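Local coordinates for glycosyl hydrolase (Rhizobium leguminosarum bv. trifolii, PDB 5NDX), which probably hydrolyses O-glycosidic bonds as a family 39 glycoside hydrolase, a bacterial orthologue of human alpha-L-iduronidase, at residues R23-S28 with D313-G318; Q322-A327 with I361-L366; G436-C441 with V524-G529. The protein carries 2 engineered substitutions. All coordinates share one frame; numbering follows the deposited sequence.

Contact 1: residues R23-S28 with D313-G318; sequences RGTGFS and DHAFIG. With 8U8 ((2~{R},3~{S},4~{S},5~{R},6~{S})-6-(4-methyl-2-oxidanylidene-chromen-7-yl)oxy-3,4,5-tris(oxidanyl)oxane-2-carboxylic acid), chain M; 8U8 ((2~{R},3~{S},4~{S},5~{R},6~{S})-6-(4-methyl-2-oxidanylidene-chromen-7-yl)oxy-3,4,5-tris(oxidanyl)oxane-2-carboxylic acid), chain N; SO4 (sulfate ion), chain B.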
loop_
_atom_site.group_PDB
_atom_site.type_symbol
_atom_site.label_atom_id
_atom_site.label_comp_id
_atom_site.label_asym_id
_atom_site.label_seq_id
_atom_site.Cartn_x
_atom_site.Cartn_y
_atom_site.Cartn_z
ATOM N N ARG A 23 0.938 5.646 1.634
ATOM C CA ARG A 23 -0.345 4.988 1.327
ATOM C C ARG A 23 -0.524 4.843 -0.180
ATOM O O ARG A 23 -1.421 5.410 -0.806
ATOM C CB ARG A 23 -1.515 5.683 2.001
ATOM C CG ARG A 23 -1.562 5.530 3.529
ATOM C CD ARG A 23 -1.995 6.788 4.300
ATOM N NE ARG A 23 -3.167 7.149 3.860
ATOM C CZ ARG A 23 -3.732 8.292 3.553
ATOM N NH1 ARG A 23 -3.358 9.553 3.803
ATOM N NH2 ARG A 23 -4.924 8.023 3.076
ATOM N N GLY A 24 0.348 4.044 -0.752
ATOM C CA GLY A 24 0.401 3.849 -2.195
ATOM C C GLY A 24 1.081 2.576 -2.566
ATOM O O GLY A 24 1.979 2.101 -1.857
ATOM N N THR A 25 0.668 2.009 -3.679
ATOM C CA THR A 25 1.375 0.895 -4.273
ATOM C C THR A 25 1.293 1.064 -5.797
ATOM O O THR A 25 0.785 2.064 -6.316
ATOM C CB THR A 25 0.845 -0.503 -3.774
ATOM O OG1 THR A 25 1.619 -1.572 -4.352
ATOM C CG2 THR A 25 -0.582 -0.736 -4.162
ATOM N N GLY A 26 1.830 0.105 -6.503
ATOM C CA GLY A 26 1.871 0.190 -7.922
ATOM C C GLY A 26 2.256 -1.120 -8.570
ATOM O O GLY A 26 2.608 -2.100 -7.890
ATOM N N PHE A 27 2.122 -1.130 -9.896
ATOM C CA PHE A 27 2.453 -2.281 -10.737
ATOM C C PHE A 27 2.513 -1.849 -12.216
ATOM O O PHE A 27 2.276 -0.678 -12.552
ATOM C CB PHE A 27 1.471 -3.438 -10.549
ATOM C CG PHE A 27 0.053 -3.104 -10.915
ATOM C CD1 PHE A 27 -0.394 -3.210 -12.226
ATOM C CD2 PHE A 27 -0.824 -2.677 -9.960
ATOM C CE1 PHE A 27 -1.687 -2.885 -12.564
ATOM C CE2 PHE A 27 -2.136 -2.374 -10.283
ATOM C CZ PHE A 27 -2.557 -2.466 -11.604
ATOM N N SER A 28 2.888 -2.820 -13.055
ATOM C CA SER A 28 3.007 -2.675 -14.481
ATOM C C SER A 28 2.637 -4.036 -15.095
ATOM O O SER A 28 2.908 -5.056 -14.475
ATOM C CB SER A 28 4.435 -2.305 -14.850
ATOM O OG SER A 28 4.438 -1.881 -16.180
ATOM N N ASP A 313 6.088 -0.618 -4.647
ATOM C CA ASP A 313 5.748 -1.059 -5.996
ATOM C C ASP A 313 5.556 -2.572 -6.000
ATOM O O ASP A 313 6.295 -3.315 -6.627
ATOM C CB ASP A 313 6.833 -0.583 -6.925
ATOM C CG ASP A 313 6.409 -0.618 -8.350
ATOM O OD1 ASP A 313 5.354 -0.033 -8.670
ATOM O OD2 ASP A 313 7.149 -1.218 -9.132
ATOM N N HIS A 314 4.574 -3.006 -5.213
ATOM C CA HIS A 314 4.436 -4.386 -4.796
ATOM C C HIS A 314 3.085 -5.006 -5.066
ATOM O O HIS A 314 2.741 -6.032 -4.455
ATOM C CB HIS A 314 4.895 -4.588 -3.353
ATOM C CG HIS A 314 4.062 -3.931 -2.279
ATOM N ND1 HIS A 314 2.994 -3.075 -2.505
ATOM C CD2 HIS A 314 4.171 -4.034 -0.938
ATOM C CE1 HIS A 314 2.492 -2.685 -1.352
ATOM N NE2 HIS A 314 3.179 -3.265 -0.386
ATOM N N ALA A 315 2.340 -4.408 -6.007
ATOM C CA ALA A 315 1.034 -4.952 -6.393
ATOM C C ALA A 315 1.067 -5.773 -7.669
ATOM O O ALA A 315 0.032 -6.031 -8.260
ATOM C CB ALA A 315 -0.022 -3.836 -6.449
ATOM N N PHE A 316 2.261 -6.164 -8.101
ATOM C CA PHE A 316 2.470 -7.105 -9.207
ATOM C C PHE A 316 1.810 -8.401 -8.801
ATOM O O PHE A 316 1.558 -8.636 -7.589
ATOM C CB PHE A 316 3.957 -7.361 -9.482
ATOM C CG PHE A 316 4.670 -6.183 -10.035
ATOM C CD1 PHE A 316 4.692 -5.956 -11.393
ATOM C CD2 PHE A 316 5.327 -5.267 -9.187
ATOM C CE1 PHE A 316 5.344 -4.841 -11.915
ATOM C CE2 PHE A 316 5.991 -4.155 -9.718
ATOM C CZ PHE A 316 5.991 -3.932 -11.075
ATOM N N ILE A 317 1.447 -9.200 -9.807
ATOM C CA ILE A 317 0.816 -10.511 -9.593
ATOM C C ILE A 317 1.887 -11.592 -9.705
ATOM O O ILE A 317 2.609 -11.572 -10.648
ATOM C CB ILE A 317 -0.291 -10.782 -10.651
ATOM C CG1 ILE A 317 -1.349 -9.697 -10.555
ATOM C CG2 ILE A 317 -0.916 -12.139 -10.419
ATOM C CD1 ILE A 317 -2.538 -9.887 -11.463
ATOM N N GLY A 318 1.977 -12.509 -8.734
ATOM C CA GLY A 318 2.979 -13.565 -8.741
ATOM C C GLY A 318 2.970 -14.392 -7.472
ATOM O O GLY A 318 1.975 -14.444 -6.748
HETATM C C15 8U8 M . 16.871 -1.009 -16.252
HETATM C C13 8U8 M . 16.994 -0.269 -15.054
HETATM C C14 8U8 M . 18.182 0.430 -14.820
HETATM C C16 8U8 M . 18.330 1.205 -13.667
HETATM O O9 8U8 M . 19.414 1.766 -13.515
HETATM O O8 8U8 M . 17.323 1.287 -12.725
HETATM C C11 8U8 M . 16.103 0.709 -12.976
HETATM C C10 8U8 M . 15.057 0.923 -12.072
HETATM C C12 8U8 M . 15.929 -0.089 -14.139
HETATM C C7 8U8 M . 14.651 -0.635 -14.369
HETATM C C8 8U8 M . 13.606 -0.414 -13.465
HETATM C C9 8U8 M . 13.799 0.354 -12.305
HETATM O O2 8U8 M . 12.790 0.629 -11.403
HETATM C C5 8U8 M . 11.604 -0.231 -11.191
HETATM O O1 8U8 M . 12.041 -1.591 -11.041
HETATM C C1 8U8 M . 11.107 -2.593 -11.166
HETATM C C6 8U8 M . 11.512 -3.506 -10.156
HETATM O O7 8U8 M . 11.211 -4.679 -10.339
HETATM O O6 8U8 M . 12.092 -3.029 -9.197
HETATM C C2 8U8 M . 9.630 -2.229 -10.824
HETATM O O5 8U8 M . 9.484 -2.176 -9.390
HETATM C C3 8U8 M . 9.126 -0.896 -11.532
HETATM O O4 8U8 M . 8.155 -1.203 -12.471
HETATM C C4 8U8 M . 10.303 -0.111 -12.193
HETATM O O3 8U8 M . 9.822 1.257 -12.517
HETATM C C15 8U8 N . 2.823 12.693 -5.532
HETATM C C13 8U8 N . 2.500 13.487 -4.429
HETATM C C14 8U8 N . 2.957 14.796 -4.356
HETATM C C16 8U8 N . 2.572 15.610 -3.300
HETATM O O9 8U8 N . 3.027 16.744 -3.223
HETATM O O8 8U8 N . 1.810 15.113 -2.289
HETATM C C11 8U8 N . 1.316 13.860 -2.368
HETATM C C10 8U8 N . 0.473 13.491 -1.348
HETATM C C12 8U8 N . 1.650 13.021 -3.420
HETATM C C7 8U8 N . 1.082 11.746 -3.429
HETATM C C8 8U8 N . 0.236 11.365 -2.394
HETATM C C9 8U8 N . -0.087 12.232 -1.348
HETATM O O2 8U8 N . -0.942 11.810 -0.361
HETATM C C5 8U8 N . -1.631 12.803 0.444
HETATM O O1 8U8 N . -0.673 13.036 1.491
HETATM C C1 8U8 N . -1.059 13.885 2.595
HETATM C C6 8U8 N . -1.324 15.359 2.126
HETATM O O7 8U8 N . -0.767 15.773 1.090
HETATM O O6 8U8 N . -2.138 16.018 2.791
HETATM C C2 8U8 N . -2.299 13.241 3.211
HETATM O O5 8U8 N . -2.787 13.983 4.372
HETATM C C3 8U8 N . -3.410 13.105 2.144
HETATM O O4 8U8 N . -4.489 12.431 2.737
HETATM C C4 8U8 N . -2.909 12.254 0.976
HETATM O O3 8U8 N . -3.869 12.193 -0.081
HETATM S S SO4 B . -2.761 11.152 6.788
HETATM O O1 SO4 B . -2.056 11.363 8.065
HETATM O O2 SO4 B . -3.918 10.243 7.005
HETATM O O3 SO4 B . -1.862 10.684 5.704
HETATM O O4 SO4 B . -3.293 12.470 6.350
#
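Thr-25 meets His-314 across this contact. OG1 of Thr-25 and ND1 of His-314 are hydrogen-bonded at 2.7 Å, and either could be the donor. OG1 lies at the edge of the imidazole, near its plane. It stands opposite the backbone N (chi1 -178°), which turns it to the histidine while CG2 rests near CB of Ala-315. The two side chains meet at about a right angle.

One backbone bond adds to this: Ala-315 N donates to Gly-26 O at 3.0 Å. CB of Ala-315 touches both Thr-25 and Phe-27, and lies 3.8 Å from CD2 of the Phe-27 ring.

Phe-316 reaches back along the strand. CA of Phe-27 sits over one face of its ring, a CH-pi contact with CA 4.0 Å from the ring centroid. CE1 of Phe-316 comes within 3.4 Å of Ser-28 N. The ring edge is turned to O4 of the bound iduronic-acid conjugate in chain M, and Trp-272 stacks with the ring.

Asp-313 also serves this ligand. OD2 accepts a bond of 2.5 Å from ligand O5, while OD1 packs against Gly-26, 3.3 Å from its C atom. At the other end, Arg-23 NH1 donates to O4 of the chain N ligand and to O3 (2.7 Å) of a sulfate probably from the crystallisation liquor.

Strand 24-27 belongs to the parallel TIM-barrel sheet. It bonds to strand 55-58, and Phe-27 packs on Met-38 of helix 36-45. The 313-318 loop follows barrel strand 307-310, so the contact is probably at the seam where the first and last strands close the barrel.

Contact 2: residues Q322-A327 with I361-L366; sequences QRTIFA and IKKPGL. With 8U8 ((2~{R},3~{S},4~{S},5~{R},6~{S})-6-(4-methyl-2-oxidanylidene-chromen-7-yl)oxy-3,4,5-tris(oxidanyl)oxane-2-carboxylic acid), chain M.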
loop_
_atom_site.group_PDB
_atom_site.type_symbol
_atom_site.label_atom_id
_atom_site.label_comp_id
_atom_site.label_asym_id
_atom_site.label_seq_id
_atom_site.Cartn_x
_atom_site.Cartn_y
_atom_site.Cartn_z
ATOM N N GLN A 322 7.982 -13.616 -4.832
ATOM C CA GLN A 322 8.104 -12.378 -5.613
ATOM C C GLN A 322 7.620 -11.171 -4.828
ATOM O O GLN A 322 6.997 -11.363 -3.786
ATOM C CB GLN A 322 7.365 -12.607 -6.919
ATOM C CG GLN A 322 8.092 -13.682 -7.737
ATOM C CD GLN A 322 7.355 -14.059 -9.000
ATOM O OE1 GLN A 322 6.132 -14.212 -9.012
ATOM N NE2 GLN A 322 8.075 -14.152 -10.074
ATOM N N ARG A 323 7.927 -9.951 -5.286
ATOM C CA ARG A 323 7.518 -8.731 -4.575
ATOM C C ARG A 323 6.090 -8.387 -4.930
ATOM O O ARG A 323 5.787 -7.544 -5.830
ATOM C CB ARG A 323 8.416 -7.586 -4.901
ATOM C CG ARG A 323 8.130 -6.280 -4.127
ATOM C CD ARG A 323 9.321 -5.320 -4.405
ATOM N NE ARG A 323 9.003 -4.662 -5.519
ATOM C CZ ARG A 323 9.755 -4.247 -6.522
ATOM N NH1 ARG A 323 11.076 -4.279 -6.625
ATOM N NH2 ARG A 323 9.033 -3.705 -7.453
ATOM N N THR A 324 5.228 -9.123 -4.283
ATOM C CA THR A 324 3.785 -9.105 -4.554
ATOM C C THR A 324 3.087 -9.167 -3.201
ATOM O O THR A 324 3.606 -9.773 -2.226
ATOM C CB THR A 324 3.332 -10.295 -5.438
ATOM O OG1 THR A 324 3.450 -11.521 -4.727
ATOM C CG2 THR A 324 4.210 -10.412 -6.701
ATOM N N ILE A 325 1.924 -8.540 -3.131
ATOM C CA ILE A 325 1.148 -8.503 -1.933
ATOM C C ILE A 325 0.201 -9.708 -1.817
ATOM O O ILE A 325 -0.420 -9.907 -0.737
ATOM C CB ILE A 325 0.356 -7.171 -1.756
ATOM C CG1 ILE A 325 -0.406 -6.764 -3.006
ATOM C CG2 ILE A 325 1.303 -6.094 -1.266
ATOM C CD1 ILE A 325 -1.460 -5.710 -2.813
ATOM N N PHE A 326 0.048 -10.476 -2.887
ATOM C CA PHE A 326 -0.678 -11.753 -2.801
ATOM C C PHE A 326 0.164 -12.856 -3.407
ATOM O O PHE A 326 0.933 -12.590 -4.314
ATOM C CB PHE A 326 -2.006 -11.725 -3.566
ATOM C CG PHE A 326 -2.973 -10.667 -3.087
ATOM C CD1 PHE A 326 -2.912 -9.409 -3.608
ATOM C CD2 PHE A 326 -3.926 -10.961 -2.138
ATOM C CE1 PHE A 326 -3.777 -8.425 -3.185
ATOM C CE2 PHE A 326 -4.787 -9.968 -1.666
ATOM C CZ PHE A 326 -4.709 -8.706 -2.201
ATOM N N ALA A 327 -0.018 -14.071 -2.897
ATOM C CA ALA A 327 0.433 -15.280 -3.556
ATOM C C ALA A 327 -0.701 -15.812 -4.455
ATOM O O ALA A 327 -1.798 -16.118 -4.001
ATOM C CB ALA A 327 0.836 -16.303 -2.516
ATOM N N ILE A 361 -3.840 -15.405 -1.884
ATOM C CA ILE A 361 -3.652 -15.342 -0.483
ATOM C C ILE A 361 -2.803 -14.101 -0.130
ATOM O O ILE A 361 -1.763 -13.866 -0.728
ATOM C CB ILE A 361 -2.974 -16.622 -0.000
ATOM C CG1 ILE A 361 -3.824 -17.861 -0.271
ATOM C CG2 ILE A 361 -2.666 -16.548 1.472
ATOM C CD1 ILE A 361 -5.164 -17.927 0.460
ATOM N N LYS A 362 -3.261 -13.314 0.821
ATOM C CA LYS A 362 -2.519 -12.136 1.340
ATOM C C LYS A 362 -1.199 -12.428 1.953
ATOM O O LYS A 362 -1.055 -13.326 2.757
ATOM C CB LYS A 362 -3.328 -11.407 2.421
ATOM C CG LYS A 362 -4.427 -10.622 1.845
ATOM C CD LYS A 362 -5.565 -10.090 2.757
ATOM C CE LYS A 362 -5.237 -9.672 4.130
ATOM N NZ LYS A 362 -6.425 -8.930 4.761
ATOM N N LYS A 363 -0.248 -11.587 1.621
ATOM C CA LYS A 363 1.121 -11.701 2.098
ATOM C C LYS A 363 1.478 -10.498 2.988
ATOM O O LYS A 363 0.707 -9.521 3.046
ATOM C CB LYS A 363 2.055 -11.757 0.883
ATOM C CG LYS A 363 2.024 -13.090 0.158
ATOM C CD LYS A 363 2.755 -13.028 -1.184
ATOM C CE LYS A 363 4.254 -12.791 -1.034
ATOM N NZ LYS A 363 4.807 -12.552 -2.373
ATOM N N PRO A 364 2.666 -10.548 3.645
ATOM C CA PRO A 364 3.049 -9.503 4.590
ATOM C C PRO A 364 3.203 -8.120 4.054
ATOM O O PRO A 364 3.066 -7.179 4.830
ATOM C CB PRO A 364 4.351 -10.017 5.220
ATOM C CG PRO A 364 4.197 -11.515 5.127
ATOM C CD PRO A 364 3.468 -11.766 3.842
ATOM N N GLY A 365 3.435 -7.962 2.758
ATOM C CA GLY A 365 3.487 -6.649 2.153
ATOM C C GLY A 365 2.178 -5.864 2.331
ATOM O O GLY A 365 2.213 -4.626 2.335
ATOM N N LEU A 366 1.040 -6.578 2.398
ATOM C CA LEU A 366 -0.283 -5.977 2.547
ATOM C C LEU A 366 -0.666 -5.890 4.009
ATOM O O LEU A 366 -1.092 -4.826 4.451
ATOM C CB LEU A 366 -1.389 -6.738 1.779
ATOM C CG LEU A 366 -2.809 -6.169 1.824
ATOM C CD1 LEU A 366 -2.780 -4.682 1.469
ATOM C CD2 LEU A 366 -3.703 -6.905 0.837
HETATM C C15 8U8 M . 16.871 -1.009 -16.252
HETATM C C13 8U8 M . 16.994 -0.269 -15.054
HETATM C C14 8U8 M . 18.182 0.430 -14.820
HETATM C C16 8U8 M . 18.330 1.205 -13.667
HETATM O O9 8U8 M . 19.414 1.766 -13.515
HETATM O O8 8U8 M . 17.323 1.287 -12.725
HETATM C C11 8U8 M . 16.103 0.709 -12.976
HETATM C C10 8U8 M . 15.057 0.923 -12.072
HETATM C C12 8U8 M . 15.929 -0.089 -14.139
HETATM C C7 8U8 M . 14.651 -0.635 -14.369
HETATM C C8 8U8 M . 13.606 -0.414 -13.465
HETATM C C9 8U8 M . 13.799 0.354 -12.305
HETATM O O2 8U8 M . 12.790 0.629 -11.403
HETATM C C5 8U8 M . 11.604 -0.231 -11.191
HETATM O O1 8U8 M . 12.041 -1.591 -11.041
HETATM C C1 8U8 M . 11.107 -2.593 -11.166
HETATM C C6 8U8 M . 11.512 -3.506 -10.156
HETATM O O7 8U8 M . 11.211 -4.679 -10.339
HETATM O O6 8U8 M . 12.092 -3.029 -9.197
HETATM C C2 8U8 M . 9.630 -2.229 -10.824
HETATM O O5 8U8 M . 9.484 -2.176 -9.390
HETATM C C3 8U8 M . 9.126 -0.896 -11.532
HETATM O O4 8U8 M . 8.155 -1.203 -12.471
HETATM C C4 8U8 M . 10.303 -0.111 -12.193
HETATM O O3 8U8 M . 9.822 1.257 -12.517
HETATM O O HOH W 1 4.296 -9.437 0.459
#
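This contact is at one end of a small antiparallel two-stranded sheet, where strand 326-330 starts and strand 358-362 finishes. Ala-327 and Ile-361 form a hydrogen-bonded pair. Ala-327 N donates to Ile-361 O at 2.8 Å, in the carbonyl plane, and Ile-361 N returns a bond to Ala-327 O. Phe-326 and Lys-362 are the adjacent non-hydrogen-bonded pair. Their side chains lie side by side and point the same way, with Phe-326 CE2 3.6 Å from Lys-362 CG. Lys-362 NZ goes on to salt bridges with Glu-370 and Glu-491.

Lys-363 follows the strand and takes the N-cap position of helix 364-372. Its N donates to Ile-325 O from above the carbonyl plane. Its side chain runs back beside the Phe-326 to Ala-327 peptide, with CD 3.4 Å from Phe-326 C. A bend at chi3 (66°) carries the ammonium group into the loop before the strand. There NZ bonds to Gln-322 O at 2.9 Å, to Thr-324 O at 3.0 Å from above its carbonyl plane, and to Thr-324 OG1; Gly-319 O is a further acceptor. These oxygens probably offset the charge of the buried ammonium group. Thr-324 OG1 itself donates to Phe-326 O, which fixes its hydroxyl. A water links Thr-324 O to Gly-365 N at the first turn of the helix.

On the apolar side, Leu-366 CD2 lies 3.7 Å from CZ of Phe-326, and its CB faces CB of Ile-325. Tyr-44 of helix 36-45 meets the Phe-326 ring. Arg-323, the centre of an inverse gamma turn, sends its guanidinium to the ligand of chain M. NH2 donates to ligand O5 at 2.5 Å, and NH1 donates to the carboxylate atom O6.

Contact 3: residues G436-C441 with V524-G529; sequences GRHAIC and VVPDVG. Unlike the reference sequence in segment 436-441: Ile-440 (reference Leu).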
loop_
_atom_site.group_PDB
_atom_site.type_symbol
_atom_site.label_atom_id
_atom_site.label_comp_id
_atom_site.label_asym_id
_atom_site.label_seq_id
_atom_site.Cartn_x
_atom_site.Cartn_y
_atom_site.Cartn_z
ATOM N N GLY A 436 -11.537 6.442 32.358
ATOM C CA GLY A 436 -12.618 5.689 31.715
ATOM C C GLY A 436 -12.031 4.409 31.155
ATOM O O GLY A 436 -10.810 4.272 31.105
ATOM N N ARG A 437 -12.898 3.481 30.782
ATOM C CA ARG A 437 -12.532 2.177 30.257
ATOM C C ARG A 437 -11.816 2.343 28.918
ATOM O O ARG A 437 -12.244 3.113 28.038
ATOM C CB ARG A 437 -13.735 1.334 29.844
ATOM C CG ARG A 437 -14.578 0.621 30.849
ATOM C CD ARG A 437 -15.941 0.347 30.184
ATOM N NE ARG A 437 -16.168 -1.039 29.808
ATOM C CZ ARG A 437 -16.966 -1.464 28.815
ATOM N NH1 ARG A 437 -17.615 -0.634 28.009
ATOM N NH2 ARG A 437 -17.079 -2.769 28.592
ATOM N N HIS A 438 -10.832 1.503 28.722
ATOM C CA HIS A 438 -10.163 1.376 27.431
ATOM C C HIS A 438 -10.016 -0.074 27.103
ATOM O O HIS A 438 -9.885 -0.933 28.006
ATOM C CB HIS A 438 -8.789 2.016 27.512
ATOM C CG HIS A 438 -8.837 3.491 27.624
ATOM N ND1 HIS A 438 -8.680 4.329 26.538
ATOM C CD2 HIS A 438 -9.050 4.291 28.684
ATOM C CE1 HIS A 438 -8.767 5.586 26.937
ATOM N NE2 HIS A 438 -9.010 5.589 28.229
ATOM N N ALA A 439 -9.948 -0.337 25.812
ATOM C CA ALA A 439 -9.667 -1.676 25.292
ATOM C C ALA A 439 -8.269 -1.671 24.660
ATOM O O ALA A 439 -7.863 -0.690 23.994
ATOM C CB ALA A 439 -10.704 -2.068 24.270
ATOM N N ILE A 440 -7.527 -2.740 24.936
ATOM C CA ILE A 440 -6.182 -2.939 24.402
ATOM C C ILE A 440 -6.254 -4.057 23.360
ATOM O O ILE A 440 -6.634 -5.170 23.717
ATOM C CB ILE A 440 -5.200 -3.310 25.510
ATOM C CG1 ILE A 440 -5.224 -2.243 26.615
ATOM C CG2 ILE A 440 -3.772 -3.459 24.942
ATOM C CD1 ILE A 440 -4.459 -2.680 27.884
ATOM N N CYS A 441 -5.920 -3.742 22.096
ATOM C CA CYS A 441 -5.886 -4.678 20.987
ATOM C C CYS A 441 -4.446 -4.792 20.535
ATOM O O CYS A 441 -3.806 -3.770 20.293
ATOM C CB CYS A 441 -6.726 -4.206 19.768
ATOM S SG CYS A 441 -8.359 -3.603 20.277
ATOM N N VAL A 524 -5.016 1.270 21.843
ATOM C CA VAL A 524 -5.648 1.495 23.141
ATOM C C VAL A 524 -6.763 2.523 22.893
ATOM O O VAL A 524 -6.473 3.678 22.575
ATOM C CB VAL A 524 -4.672 2.035 24.155
ATOM C CG1 VAL A 524 -5.371 2.238 25.487
ATOM C CG2 VAL A 524 -3.490 1.070 24.351
ATOM N N VAL A 525 -8.019 2.082 22.959
ATOM C CA VAL A 525 -9.112 2.915 22.487
ATOM C C VAL A 525 -10.144 3.154 23.610
ATOM O O VAL A 525 -10.403 2.256 24.370
ATOM C CB VAL A 525 -9.788 2.343 21.243
ATOM C CG1 VAL A 525 -8.777 2.240 20.141
ATOM C CG2 VAL A 525 -10.417 0.981 21.479
ATOM N N PRO A 526 -10.714 4.374 23.706
ATOM C CA PRO A 526 -11.702 4.654 24.731
ATOM C C PRO A 526 -13.057 4.056 24.382
ATOM O O PRO A 526 -13.281 3.635 23.275
ATOM C CB PRO A 526 -11.770 6.182 24.755
ATOM C CG PRO A 526 -11.467 6.564 23.337
ATOM C CD PRO A 526 -10.381 5.579 22.924
ATOM N N ASP A 527 -13.930 3.980 25.368
ATOM C CA ASP A 527 -15.287 3.495 25.204
ATOM C C ASP A 527 -16.185 4.698 24.804
ATOM O O ASP A 527 -16.366 5.606 25.588
ATOM C CB ASP A 527 -15.753 2.867 26.519
ATOM C CG ASP A 527 -17.166 2.325 26.456
ATOM O OD1 ASP A 527 -17.802 2.346 25.404
ATOM O OD2 ASP A 527 -17.655 1.875 27.495
ATOM N N VAL A 528 -16.699 4.737 23.580
ATOM C CA VAL A 528 -17.553 5.871 23.204
ATOM C C VAL A 528 -19.004 5.685 23.727
ATOM O O VAL A 528 -19.802 6.512 23.497
ATOM C CB VAL A 528 -17.556 6.154 21.695
ATOM C CG1 VAL A 528 -16.132 6.400 21.202
ATOM C CG2 VAL A 528 -18.251 5.027 20.888
ATOM N N GLY A 529 -19.337 4.566 24.346
ATOM C CA GLY A 529 -20.613 4.418 24.975
ATOM C C GLY A 529 -21.711 3.766 24.160
ATOM O O GLY A 529 -22.733 3.426 24.732
HETATM O O HOH W 2 -13.209 5.589 27.934
#
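Arg-437 and Asp-527 form the salt bridge of this contact, with NH1 2.6 Å from OD2. The carboxylate oxygen lies at the edge of the guanidinium, close to its plane. Relative to the carboxylate, NH1 lies well above the plane, and the two planes are 67° apart. The arginine chain is bent at chi3 (106°), which brings NH1 to the acid. OD1 of Asp-527 accepts from Gly-529 N at 2.9 Å, an Asx turn that steadies the carboxylate. Arg-612 is a second ionic partner, through OD1.

The backbone bonds join antiparallel strands. Ala-439 and Val-525 are the hydrogen-bonded pair: each N donates to the other's O at 3.0 Å, both in the carbonyl plane. At the strand end, Asp-527 N to Arg-437 O is weak at 3.3 Å. A water joins the same two atoms, accepting from Asp-527 N and donating to Arg-437 O.

Side-chain packing occurs on both faces. The His-438 ring crosses Pro-526 at a slant, with CE1 3.8 Å from CB of the proline. CB of His-438 also touches CG1 of Val-524, while its NE2 bonds to Val-434 O. Val-524 CG2 lies 4.4 Å from CG1 of Ile-440, which differs from the reference leucine. On the other face, Ala-439 CB meets CG2 of Val-525.

Strand 436-445 runs between 493-503 and 518-526 in the mixed beta sheet. Ile-440 and Val-524 pack on Ile-508 of strand 508-516. Arg-437, Ala-439 and Asp-527 touch the loop at Ala-609 and Phe-610.

Overall arrangement
Contacts 1 and 2 are neighbours, with centres about 10 Å apart, and both reach the ligand of chain M. Asp-313 of contact 1 and Arg-323 of contact 2 share its O5 and form a salt bridge, with OD2 3.5 Å from NH2. His-314 NE2 is probably hydrogen-bonded to Gly-365 O at 3.2 Å, a weak bond that would link the histidine to the helix of contact 2. The side chain of Asp-313 is about 8 Å from that of Gln-146, the altered residue at the predicted proton-donor position. Contact 3 stands apart in the large mixed beta sheet. Its centre is about 35 Å from that of contact 1 and about 32 Å from that of contact 2.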